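Local coordinates for protein GCN5-related N-acetyltransferase (Brucella abortus, PDB 7N1L) that probably transfers an acetyl group from acetyl-coenzyme A to an amine of a substrate not yet identified, at residues V86-Y92 and Q105-V111; L35-F41 and A65-Q70. One frame throughout, in Å; residues are numbered along the deposited sequence.

How the contacts relate
Following the chain from the N terminus, contact 2 closes first: 35-41, leading into helix 38-52, meets 65-70 at the end of helix 61-69, across a mainly helical loop of 23 residues. The chain then runs through strand 74-81 into contact 1, where 86-92 and 105-111 pair across the turn of the hairpin 84-96/101-111. The two closures are in series, neither nested nor crossed. Their centres lie 14 Å apart, yet they touch: I90 CD1 is 3.5 Å from L68 CD2, and F88 meets F41 edge-to-face. The helix pair is thereby tied to the central sheet, and both contacts reach the second subunit.

Contact 1: residues V86-Y92 and Q105-V111; sequences VGFVIFY and QVDHIYV
F88 and Y110 exchange both backbone bonds of an antiparallel hydrogen-bonded pair: F88 N reaches Y110 O at 2.9 Å, and Y110 N returns to F88 O. Farther along, I90 N gives H108 O a nearly straight bond (3.0 Å, 168° at the hydrogen), while Y92 and Q105 again bond in both directions. The break in this regularity is at D107: F91 lies nearest V106 and I90 nearest H108, leaving D107 N 3.8 Å from I90 O. A water accepts from D107 N at 2.8 Å; its link to I90 O is too short to be trusted.

Side chains add a polar cluster at this end. The amide NE2 of Q105 forks between the two D107 oxygens, meeting the syn lone pair of each, and OE1 of Q105 of the second subunit is a further partner. D107 OD1 takes a further bond from N143, and OD2 accepts one from a second water. That carboxylate also lies at the edge of the Y92 ring, OD2 3.4 Å from CE2 and in the ring plane. H108 ND1 is satisfied by Y48 OH.

Apolar contacts occur on both faces. With CG between the backbone N and the carbonyl carbon (chi1 70°), F88 lays CE2 3.6 Å from Y110 CB. On the other face V89 CG2 presses on V106 CG1 at 3.5 Å, tighter than usual, above helix 120-129, which touches V106, I109 and V111.

Strand 101-111 leads to R116, which bonds V111 O; in GNAT enzymes this strand and the turn after it commonly carry acetyl-CoA. Q105 NE2, N143 and a water grip the D107 carboxylate, so its rotation is fixed where the direct backbone pairing lapses.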
ATOM      1  N   VAL A  86      -9.746 -16.180 -15.828  1.00 35.08           N
ATOM      2  CA  VAL A  86      -9.455 -15.227 -16.908  1.00 35.07           C
ATOM      3  C   VAL A  86      -9.221 -13.792 -16.439  1.00 33.52           C
ATOM      4  O   VAL A  86      -9.144 -12.888 -17.279  1.00 34.61           O
ATOM      5  CB  VAL A  86     -10.558 -15.241 -17.981  1.00 33.57           C
ATOM      6  CG1 VAL A  86     -10.685 -16.622 -18.601  1.00 32.99           C
ATOM      7  CG2 VAL A  86     -11.878 -14.756 -17.412  1.00 33.08           C
ATOM      8  N   GLY A  87      -9.177 -13.555 -15.118  1.00 33.55           N
ATOM      9  CA  GLY A  87      -8.875 -12.239 -14.560  1.00 30.12           C
ATOM     10  C   GLY A  87      -8.482 -12.317 -13.092  1.00 30.18           C
ATOM     11  O   GLY A  87      -8.674 -13.346 -12.441  1.00 29.47           O
ATOM     12  N   PHE A  88      -7.854 -11.248 -12.584  1.00 29.27           N
ATOM     13  CA  PHE A  88      -7.581 -11.173 -11.149  1.00 28.58           C
ATOM     14  C   PHE A  88      -7.415  -9.723 -10.717  1.00 30.27           C
ATOM     15  O   PHE A  88      -7.167  -8.834 -11.536  1.00 28.67           O
ATOM     16  CB  PHE A  88      -6.346 -11.985 -10.729  1.00 26.65           C
ATOM     17  CG  PHE A  88      -5.028 -11.420 -11.197  1.00 27.11           C
ATOM     18  CD1 PHE A  88      -4.358 -10.444 -10.456  1.00 27.96           C
ATOM     19  CD2 PHE A  88      -4.421 -11.902 -12.345  1.00 26.68           C
ATOM     20  CE1 PHE A  88      -3.130  -9.958 -10.865  1.00 24.15           C
ATOM     21  CE2 PHE A  88      -3.195 -11.423 -12.757  1.00 28.22           C
ATOM     22  CZ  PHE A  88      -2.545 -10.447 -12.008  1.00 27.02           C
ATOM     23  N   VAL A  89      -7.575  -9.496  -9.411  1.00 28.76           N
ATOM     24  CA  VAL A  89      -7.178  -8.235  -8.793  1.00 28.65           C
ATOM     25  C   VAL A  89      -6.530  -8.570  -7.458  1.00 28.89           C
ATOM     26  O   VAL A  89      -7.065  -9.379  -6.689  1.00 30.12           O
ATOM     27  CB  VAL A  89      -8.348  -7.236  -8.625  1.00 25.35           C
ATOM     28  CG1 VAL A  89      -9.456  -7.793  -7.767  1.00 27.39           C
ATOM     29  CG2 VAL A  89      -7.841  -5.932  -8.036  1.00 28.18           C
ATOM     30  N   ILE A  90      -5.359  -7.976  -7.208  1.00 27.80           N
ATOM     31  CA  ILE A  90      -4.597  -8.134  -5.970  1.00 27.89           C
ATOM     32  C   ILE A  90      -4.834  -6.910  -5.099  1.00 29.37           C
ATOM     33  O   ILE A  90      -4.679  -5.773  -5.566  1.00 26.12           O
ATOM     34  CB  ILE A  90      -3.096  -8.305  -6.266  1.00 29.02           C
ATOM     35  CG1 ILE A  90      -2.849  -9.561  -7.111  1.00 27.96           C
ATOM     36  CG2 ILE A  90      -2.286  -8.375  -4.961  1.00 26.82           C
ATOM     37  CD1 ILE A  90      -1.425  -9.637  -7.693  1.00 24.70           C
ATOM     38  N   PHE A  91      -5.197  -7.128  -3.832  1.00 29.69           N
ATOM     39  CA  PHE A  91      -5.523  -6.018  -2.946  1.00 25.82           C
ATOM     40  C   PHE A  91      -5.008  -6.261  -1.543  1.00 28.35           C
ATOM     41  O   PHE A  91      -4.839  -7.404  -1.110  1.00 28.01           O
ATOM     42  CB  PHE A  91      -7.028  -5.772  -2.880  1.00 27.32           C
ATOM     43  CG  PHE A  91      -7.816  -6.877  -2.245  1.00 26.98           C
ATOM     44  CD1 PHE A  91      -8.183  -8.000  -2.987  1.00 29.80           C
ATOM     45  CD2 PHE A  91      -8.269  -6.771  -0.939  1.00 28.84           C
ATOM     46  CE1 PHE A  91      -8.956  -9.015  -2.412  1.00 27.16           C
ATOM     47  CE2 PHE A  91      -9.032  -7.780  -0.360  1.00 24.09           C
ATOM     48  CZ  PHE A  91      -9.374  -8.897  -1.100  1.00 27.46           C
ATOM     49  N   TYR A  92      -4.833  -5.156  -0.809  1.00 27.74           N
ATOM     50  CA  TYR A  92      -4.372  -5.191   0.566  1.00 25.47           C
ATOM     51  C   TYR A  92      -5.444  -4.596   1.460  1.00 26.73           C
ATOM     52  O   TYR A  92      -6.042  -3.574   1.127  1.00 30.61           O
ATOM     53  CB  TYR A  92      -3.047  -4.438   0.728  1.00 27.24           C
ATOM     54  CG  TYR A  92      -2.087  -4.814  -0.366  1.00 26.90           C
ATOM     55  CD1 TYR A  92      -1.627  -6.108  -0.479  1.00 28.91           C
ATOM     56  CD2 TYR A  92      -1.591  -3.874  -1.232  1.00 28.11           C
ATOM     57  CE1 TYR A  92      -0.776  -6.485  -1.482  1.00 27.68           C
ATOM     58  CE2 TYR A  92      -0.716  -4.237  -2.228  1.00 31.34           C
ATOM     59  CZ  TYR A  92      -0.318  -5.556  -2.352  1.00 29.51           C
ATOM     60  OH  TYR A  92       0.576  -5.949  -3.338  1.00 32.48           O
ATOM     61  N   GLN A 105      -6.384  -1.424  -0.820  1.00 25.04           N
ATOM     62  CA  GLN A 105      -5.429  -0.852  -1.764  1.00 25.70           C
ATOM     63  C   GLN A 105      -5.187  -1.857  -2.876  1.00 26.89           C
ATOM     64  O   GLN A 105      -4.859  -3.015  -2.598  1.00 25.72           O
ATOM     65  CB  GLN A 105      -4.113  -0.478  -1.081  1.00 22.84           C
ATOM     66  CG  GLN A 105      -3.033   0.080  -2.041  1.00 27.32           C
ATOM     67  CD  GLN A 105      -1.735   0.447  -1.309  1.00 24.33           C
ATOM     68  OE1 GLN A 105      -1.787   0.981  -0.216  1.00 21.04           O
ATOM     69  NE2 GLN A 105      -0.586   0.145  -1.905  1.00 23.21           N
ATOM     70  N   VAL A 106      -5.414  -1.420  -4.119  1.00 26.99           N
ATOM     71  CA  VAL A 106      -5.221  -2.226  -5.323  1.00 26.16           C
ATOM     72  C   VAL A 106      -4.044  -1.655  -6.102  1.00 26.40           C
ATOM     73  O   VAL A 106      -4.083  -0.496  -6.535  1.00 28.10           O
ATOM     74  CB  VAL A 106      -6.471  -2.229  -6.217  1.00 28.66           C
ATOM     75  CG1 VAL A 106      -6.166  -2.940  -7.533  1.00 25.60           C
ATOM     76  CG2 VAL A 106      -7.653  -2.850  -5.513  1.00 27.40           C
ATOM     77  N   ASP A 107      -3.043  -2.479  -6.351  1.00 23.66           N
ATOM     78  CA  ASP A 107      -1.918  -2.101  -7.191  1.00 24.92           C
ATOM     79  C   ASP A 107      -1.895  -2.853  -8.508  1.00 25.59           C
ATOM     80  O   ASP A 107      -1.092  -2.519  -9.379  1.00 27.10           O
ATOM     81  CB  ASP A 107      -0.588  -2.344  -6.449  1.00 30.26           C
ATOM     82  CG  ASP A 107      -0.407  -1.434  -5.215  1.00 30.75           C
ATOM     83  OD1 ASP A 107      -1.083  -0.408  -5.095  1.00 30.66           O
ATOM     84  OD2 ASP A 107       0.391  -1.779  -4.334  1.00 37.89           O
ATOM     85  N   HIS A 108      -2.685  -3.915  -8.642  1.00 27.01           N
ATOM     86  CA  HIS A 108      -2.556  -4.795  -9.791  1.00 28.18           C
ATOM     87  C   HIS A 108      -3.909  -5.364 -10.173  1.00 28.65           C
ATOM     88  O   HIS A 108      -4.574  -6.013  -9.358  1.00 27.22           O
ATOM     89  CB  HIS A 108      -1.584  -5.942  -9.488  1.00 30.04           C
ATOM     90  CG  HIS A 108      -0.274  -5.497  -8.919  1.00 28.76           C
ATOM     91  ND1 HIS A 108       0.711  -4.912  -9.688  1.00 30.06           N
ATOM     92  CD2 HIS A 108       0.205  -5.533  -7.652  1.00 29.03           C
ATOM     93  CE1 HIS A 108       1.750  -4.629  -8.921  1.00 29.86           C
ATOM     94  NE2 HIS A 108       1.465  -4.986  -7.683  1.00 28.87           N
ATOM     95  N   ILE A 109      -4.267  -5.180 -11.438  1.00 29.20           N
ATOM     96  CA  ILE A 109      -5.467  -5.759 -12.013  1.00 26.82           C
ATOM     97  C   ILE A 109      -5.086  -6.253 -13.393  1.00 30.46           C
ATOM     98  O   ILE A 109      -4.187  -5.700 -14.032  1.00 29.54           O
ATOM     99  CB  ILE A 109      -6.628  -4.747 -12.061  1.00 28.23           C
ATOM    100  CG1 ILE A 109      -7.945  -5.462 -12.368  1.00 27.91           C
ATOM    101  CG2 ILE A 109      -6.307  -3.561 -13.015  1.00 23.84           C
ATOM    102  CD1 ILE A 109      -9.159  -4.684 -11.919  1.00 26.14           C
ATOM    103  N   TYR A 110      -5.708  -7.361 -13.813  1.00 30.22           N
ATOM    104  CA  TYR A 110      -5.375  -7.950 -15.102  1.00 29.01           C
ATOM    105  C   TYR A 110      -6.515  -8.836 -15.585  1.00 32.60           C
ATOM    106  O   TYR A 110      -7.027  -9.670 -14.829  1.00 32.02           O
ATOM    107  CB  TYR A 110      -4.090  -8.770 -15.018  1.00 28.35           C
ATOM    108  CG  TYR A 110      -3.670  -9.341 -16.345  1.00 30.78           C
ATOM    109  CD1 TYR A 110      -3.137  -8.527 -17.307  1.00 34.28           C
ATOM    110  CD2 TYR A 110      -3.801 -10.695 -16.634  1.00 32.29           C
ATOM    111  CE1 TYR A 110      -2.755  -9.018 -18.530  1.00 35.38           C
ATOM    112  CE2 TYR A 110      -3.398 -11.209 -17.850  1.00 32.24           C
ATOM    113  CZ  TYR A 110      -2.873 -10.354 -18.794  1.00 35.44           C
ATOM    114  OH  TYR A 110      -2.477 -10.794 -20.032  1.00 40.38           O
ATOM    115  N   VAL A 111      -6.856  -8.693 -16.865  1.00 32.24           N
ATOM    116  CA  VAL A 111      -7.828  -9.546 -17.543  1.00 31.97           C
ATOM    117  C   VAL A 111      -7.139 -10.172 -18.747  1.00 33.07           C
ATOM    118  O   VAL A 111      -6.504  -9.466 -19.542  1.00 34.00           O
ATOM    119  CB  VAL A 111      -9.078  -8.762 -17.986  1.00 33.37           C
ATOM    120  CG1 VAL A 111     -10.012  -9.659 -18.835  1.00 33.25           C
ATOM    121  CG2 VAL A 111      -9.814  -8.185 -16.778  1.00 31.14           C
TER
HETATM  122  O   HOH W   1      -2.539  -4.719  -4.807  1.00 29.65           O
HETATM  123  O   HOH W   2       1.729  -4.136  -4.494  1.00 35.96           O

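Contact 2: residues L35-F41 and A65-Q70; sequences LRDAHEF and AEHLLQ
The two helices that GNAT folds place between their first two strands meet here, the opening turn of helix 38-52, with the 3-10 residues before it, lying against the last turns of helix 61-69. At the middle A38 faces A65, with CA atoms 5.0 Å apart; two small residues permit this close approach. The A65 methyl presses on A38 O at 3.1 Å, short enough to suggest a tight or slightly strained fit.

L69 carries much of the remaining surface. With CG anti to the carbonyl carbon (chi1 -69°), an extended chi2 carries CD1 against the first helical turn, 3.5 Å from A38 CA, and on to F41 CD2. The F41 ring, swung out anti to its own backbone N (chi1 178°), crosses L68 at about a right angle: L68 CD2 lies at the ring edge, 3.9 Å from F41 CE2, while the A65 methyl comes up obliquely on CD2.

Toward the exposed end, L35 straddles L69 and Q70, CD1 meeting L69 CB at 3.8 Å and CD2 meeting Q70 CG at 3.6 Å. Q70, just past the helix, turns its amide back to the preceding turn, NE2 reaching E66 O at 3.2 Å from well above the carbonyl plane, so this bond is off the lone pairs. The aliphatic part of E66 covers A38, its CG 3.6 Å from A38 CB.

Beyond the helix pair, D37 OD2 accepts from H34 N and E40 forms a salt bridge with R80. No hydrogen bond joins 35-41 to 65-70, so this stretch packs by apolar contact, while H39 ND1, bonded to D62 of helix 61-69, supplies a directional tie between the helices just beside it.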
ATOM      1  N   LEU A  35      -4.438 -20.627  -1.719  1.00 28.41           N
ATOM      2  CA  LEU A  35      -3.178 -21.269  -2.089  1.00 27.69           C
ATOM      3  C   LEU A  35      -3.411 -22.447  -3.042  1.00 31.57           C
ATOM      4  O   LEU A  35      -2.543 -22.773  -3.872  1.00 28.90           O
ATOM      5  CB  LEU A  35      -2.415 -21.673  -0.828  1.00 27.94           C
ATOM      6  CG  LEU A  35      -1.015 -22.249  -1.070  1.00 28.48           C
ATOM      7  CD1 LEU A  35      -0.263 -21.233  -1.876  1.00 28.19           C
ATOM      8  CD2 LEU A  35      -0.256 -22.549   0.252  1.00 28.99           C
ATOM      9  N   ARG A  36      -4.563 -23.104  -2.911  1.00 31.02           N
ATOM     10  CA  ARG A  36      -4.973 -24.156  -3.839  1.00 31.67           C
ATOM     11  C   ARG A  36      -4.853 -23.705  -5.295  1.00 32.38           C
ATOM     12  O   ARG A  36      -4.497 -24.500  -6.181  1.00 33.45           O
ATOM     13  CB  ARG A  36      -6.444 -24.511  -3.553  1.00 33.51           C
ATOM     14  CG  ARG A  36      -7.009 -25.655  -4.374  1.00 36.87           C
ATOM     15  CD  ARG A  36      -8.502 -25.452  -4.731  1.00 40.59           C
ATOM     16  NE  ARG A  36      -9.506 -25.663  -3.691  1.00 47.05           N
ATOM     17  CZ  ARG A  36     -10.396 -24.755  -3.301  1.00 46.22           C
ATOM     18  NH1 ARG A  36     -10.410 -23.534  -3.812  1.00 46.33           N
ATOM     19  NH2 ARG A  36     -11.315 -25.092  -2.396  1.00 48.78           N
ATOM     20  N   ASP A  37      -5.099 -22.428  -5.555  1.00 31.88           N
ATOM     21  CA  ASP A  37      -5.240 -21.916  -6.910  1.00 32.53           C
ATOM     22  C   ASP A  37      -3.933 -21.426  -7.517  1.00 33.90           C
ATOM     23  O   ASP A  37      -3.960 -20.847  -8.608  1.00 33.83           O
ATOM     24  CB  ASP A  37      -6.293 -20.810  -6.931  1.00 30.33           C
ATOM     25  CG  ASP A  37      -7.622 -21.270  -6.339  1.00 33.74           C
ATOM     26  OD1 ASP A  37      -8.167 -22.290  -6.832  1.00 35.90           O
ATOM     27  OD2 ASP A  37      -8.127 -20.610  -5.398  1.00 32.85           O
ATOM     28  N   ALA A  38      -2.799 -21.640  -6.843  1.00 30.30           N
ATOM     29  CA  ALA A  38      -1.550 -21.023  -7.294  1.00 34.42           C
ATOM     30  C   ALA A  38      -1.213 -21.435  -8.714  1.00 35.08           C
ATOM     31  O   ALA A  38      -0.801 -20.601  -9.527  1.00 30.99           O
ATOM     32  CB  ALA A  38      -0.397 -21.385  -6.350  1.00 32.88           C
ATOM     33  N   HIS A  39      -1.381 -22.725  -9.029  1.00 35.66           N
ATOM     34  CA  HIS A  39      -1.032 -23.222 -10.355  1.00 34.36           C
ATOM     35  C   HIS A  39      -1.914 -22.609 -11.438  1.00 34.70           C
ATOM     36  O   HIS A  39      -1.433 -22.301 -12.536  1.00 36.57           O
ATOM     37  CB  HIS A  39      -1.101 -24.737 -10.394  1.00 32.58           C
ATOM     38  CG  HIS A  39      -0.611 -25.311 -11.683  1.00 37.80           C
ATOM     39  ND1 HIS A  39       0.698 -25.183 -12.097  1.00 41.70           N
ATOM     40  CD2 HIS A  39      -1.230 -26.059 -12.625  1.00 35.05           C
ATOM     41  CE1 HIS A  39       0.856 -25.791 -13.257  1.00 35.66           C
ATOM     42  NE2 HIS A  39      -0.296 -26.342 -13.593  1.00 38.07           N
ATOM     43  N   GLU A  40      -3.212 -22.467 -11.162  1.00 33.27           N
ATOM     44  CA  GLU A  40      -4.108 -21.833 -12.117  1.00 33.69           C
ATOM     45  C   GLU A  40      -3.816 -20.340 -12.229  1.00 32.95           C
ATOM     46  O   GLU A  40      -3.883 -19.760 -13.319  1.00 36.00           O
ATOM     47  CB  GLU A  40      -5.552 -22.070 -11.677  1.00 35.90           C
ATOM     48  CG  GLU A  40      -6.386 -22.848 -12.684  1.00 43.77           C
ATOM     49  CD  GLU A  40      -7.860 -22.831 -12.354  1.00 42.49           C
ATOM     50  OE1 GLU A  40      -8.223 -23.149 -11.206  1.00 44.34           O
ATOM     51  OE2 GLU A  40      -8.656 -22.490 -13.249  1.00 48.79           O
ATOM     52  N   PHE A  41      -3.449 -19.716 -11.112  1.00 31.13           N
ATOM     53  CA  PHE A  41      -3.139 -18.293 -11.076  1.00 32.24           C
ATOM     54  C   PHE A  41      -1.818 -18.004 -11.780  1.00 32.11           C
ATOM     55  O   PHE A  41      -1.672 -16.948 -12.414  1.00 31.67           O
ATOM     56  CB  PHE A  41      -3.129 -17.846  -9.609  1.00 30.72           C
ATOM     57  CG  PHE A  41      -2.770 -16.408  -9.366  1.00 27.98           C
ATOM     58  CD1 PHE A  41      -3.298 -15.389 -10.127  1.00 28.75           C
ATOM     59  CD2 PHE A  41      -1.988 -16.075  -8.271  1.00 29.37           C
ATOM     60  CE1 PHE A  41      -2.981 -14.069  -9.862  1.00 28.19           C
ATOM     61  CE2 PHE A  41      -1.661 -14.752  -7.990  1.00 29.95           C
ATOM     62  CZ  PHE A  41      -2.180 -13.740  -8.787  1.00 27.00           C
ATOM     63  N   ALA A  65       3.201 -17.170  -7.983  1.00 28.71           N
ATOM     64  CA  ALA A  65       1.821 -17.355  -7.554  1.00 30.74           C
ATOM     65  C   ALA A  65       1.769 -17.878  -6.130  1.00 30.28           C
ATOM     66  O   ALA A  65       1.047 -17.326  -5.291  1.00 29.22           O
ATOM     67  CB  ALA A  65       1.075 -18.296  -8.509  1.00 29.10           C
ATOM     68  N   GLU A  66       2.598 -18.884  -5.818  1.00 30.40           N
ATOM     69  CA  GLU A  66       2.641 -19.436  -4.462  1.00 29.51           C
ATOM     70  C   GLU A  66       3.146 -18.408  -3.453  1.00 32.75           C
ATOM     71  O   GLU A  66       2.619 -18.313  -2.340  1.00 33.96           O
ATOM     72  CB  GLU A  66       3.527 -20.687  -4.431  1.00 29.02           C
ATOM     73  CG  GLU A  66       2.995 -21.834  -5.314  1.00 36.28           C
ATOM     74  CD  GLU A  66       3.822 -23.102  -5.280  1.00 39.79           C
ATOM     75  OE1 GLU A  66       4.795 -23.190  -4.491  1.00 42.89           O
ATOM     76  OE2 GLU A  66       3.521 -24.004  -6.099  1.00 43.26           O
ATOM     77  N   HIS A  67       4.155 -17.621  -3.831  1.00 32.68           N
ATOM     78  CA  HIS A  67       4.717 -16.631  -2.915  1.00 31.57           C
ATOM     79  C   HIS A  67       3.665 -15.621  -2.473  1.00 31.49           C
ATOM     80  O   HIS A  67       3.528 -15.334  -1.278  1.00 30.68           O
ATOM     81  CB  HIS A  67       5.913 -15.943  -3.573  1.00 31.34           C
ATOM     82  CG  HIS A  67       6.781 -15.208  -2.608  1.00 35.23           C
ATOM     83  ND1 HIS A  67       7.536 -15.849  -1.648  1.00 35.16           N
ATOM     84  CD2 HIS A  67       7.006 -13.882  -2.442  1.00 32.21           C
ATOM     85  CE1 HIS A  67       8.193 -14.950  -0.934  1.00 36.07           C
ATOM     86  NE2 HIS A  67       7.886 -13.751  -1.395  1.00 37.67           N
ATOM     87  N   LEU A  68       2.901 -15.089  -3.426  1.00 26.80           N
ATOM     88  CA  LEU A  68       1.879 -14.099  -3.110  1.00 27.99           C
ATOM     89  C   LEU A  68       0.736 -14.725  -2.325  1.00 26.69           C
ATOM     90  O   LEU A  68       0.181 -14.111  -1.410  1.00 25.47           O
ATOM     91  CB  LEU A  68       1.320 -13.476  -4.399  1.00 25.97           C
ATOM     92  CG  LEU A  68       0.209 -12.455  -4.143  1.00 26.30           C
ATOM     93  CD1 LEU A  68       0.804 -11.190  -3.438  1.00 26.95           C
ATOM     94  CD2 LEU A  68      -0.491 -12.078  -5.401  1.00 31.28           C
ATOM     95  N   LEU A  69       0.324 -15.917  -2.719  1.00 27.54           N
ATOM     96  CA  LEU A  69      -0.803 -16.547  -2.059  1.00 28.67           C
ATOM     97  C   LEU A  69      -0.460 -17.047  -0.661  1.00 27.61           C
ATOM     98  O   LEU A  69      -1.377 -17.454   0.057  1.00 26.75           O
ATOM     99  CB  LEU A  69      -1.318 -17.699  -2.925  1.00 27.88           C
ATOM    100  CG  LEU A  69      -1.978 -17.197  -4.203  1.00 27.89           C
ATOM    101  CD1 LEU A  69      -2.271 -18.342  -5.149  1.00 27.95           C
ATOM    102  CD2 LEU A  69      -3.268 -16.442  -3.843  1.00 27.29           C
ATOM    103  N   GLN A  70       0.812 -17.026  -0.252  1.00 26.75           N
ATOM    104  CA  GLN A  70       1.175 -17.355   1.125  1.00 30.28           C
ATOM    105  C   GLN A  70       1.490 -16.125   1.974  1.00 30.60           C
ATOM    106  O   GLN A  70       1.951 -16.270   3.117  1.00 28.97           O
ATOM    107  CB  GLN A  70       2.365 -18.309   1.140  1.00 26.59           C
ATOM    108  CG  GLN A  70       1.953 -19.724   0.800  1.00 28.48           C
ATOM    109  CD  GLN A  70       3.135 -20.622   0.661  1.00 32.96           C
ATOM    110  OE1 GLN A  70       3.592 -21.226   1.634  1.00 36.10           O
ATOM    111  NE2 GLN A  70       3.677 -20.692  -0.548  1.00 36.68           N
TER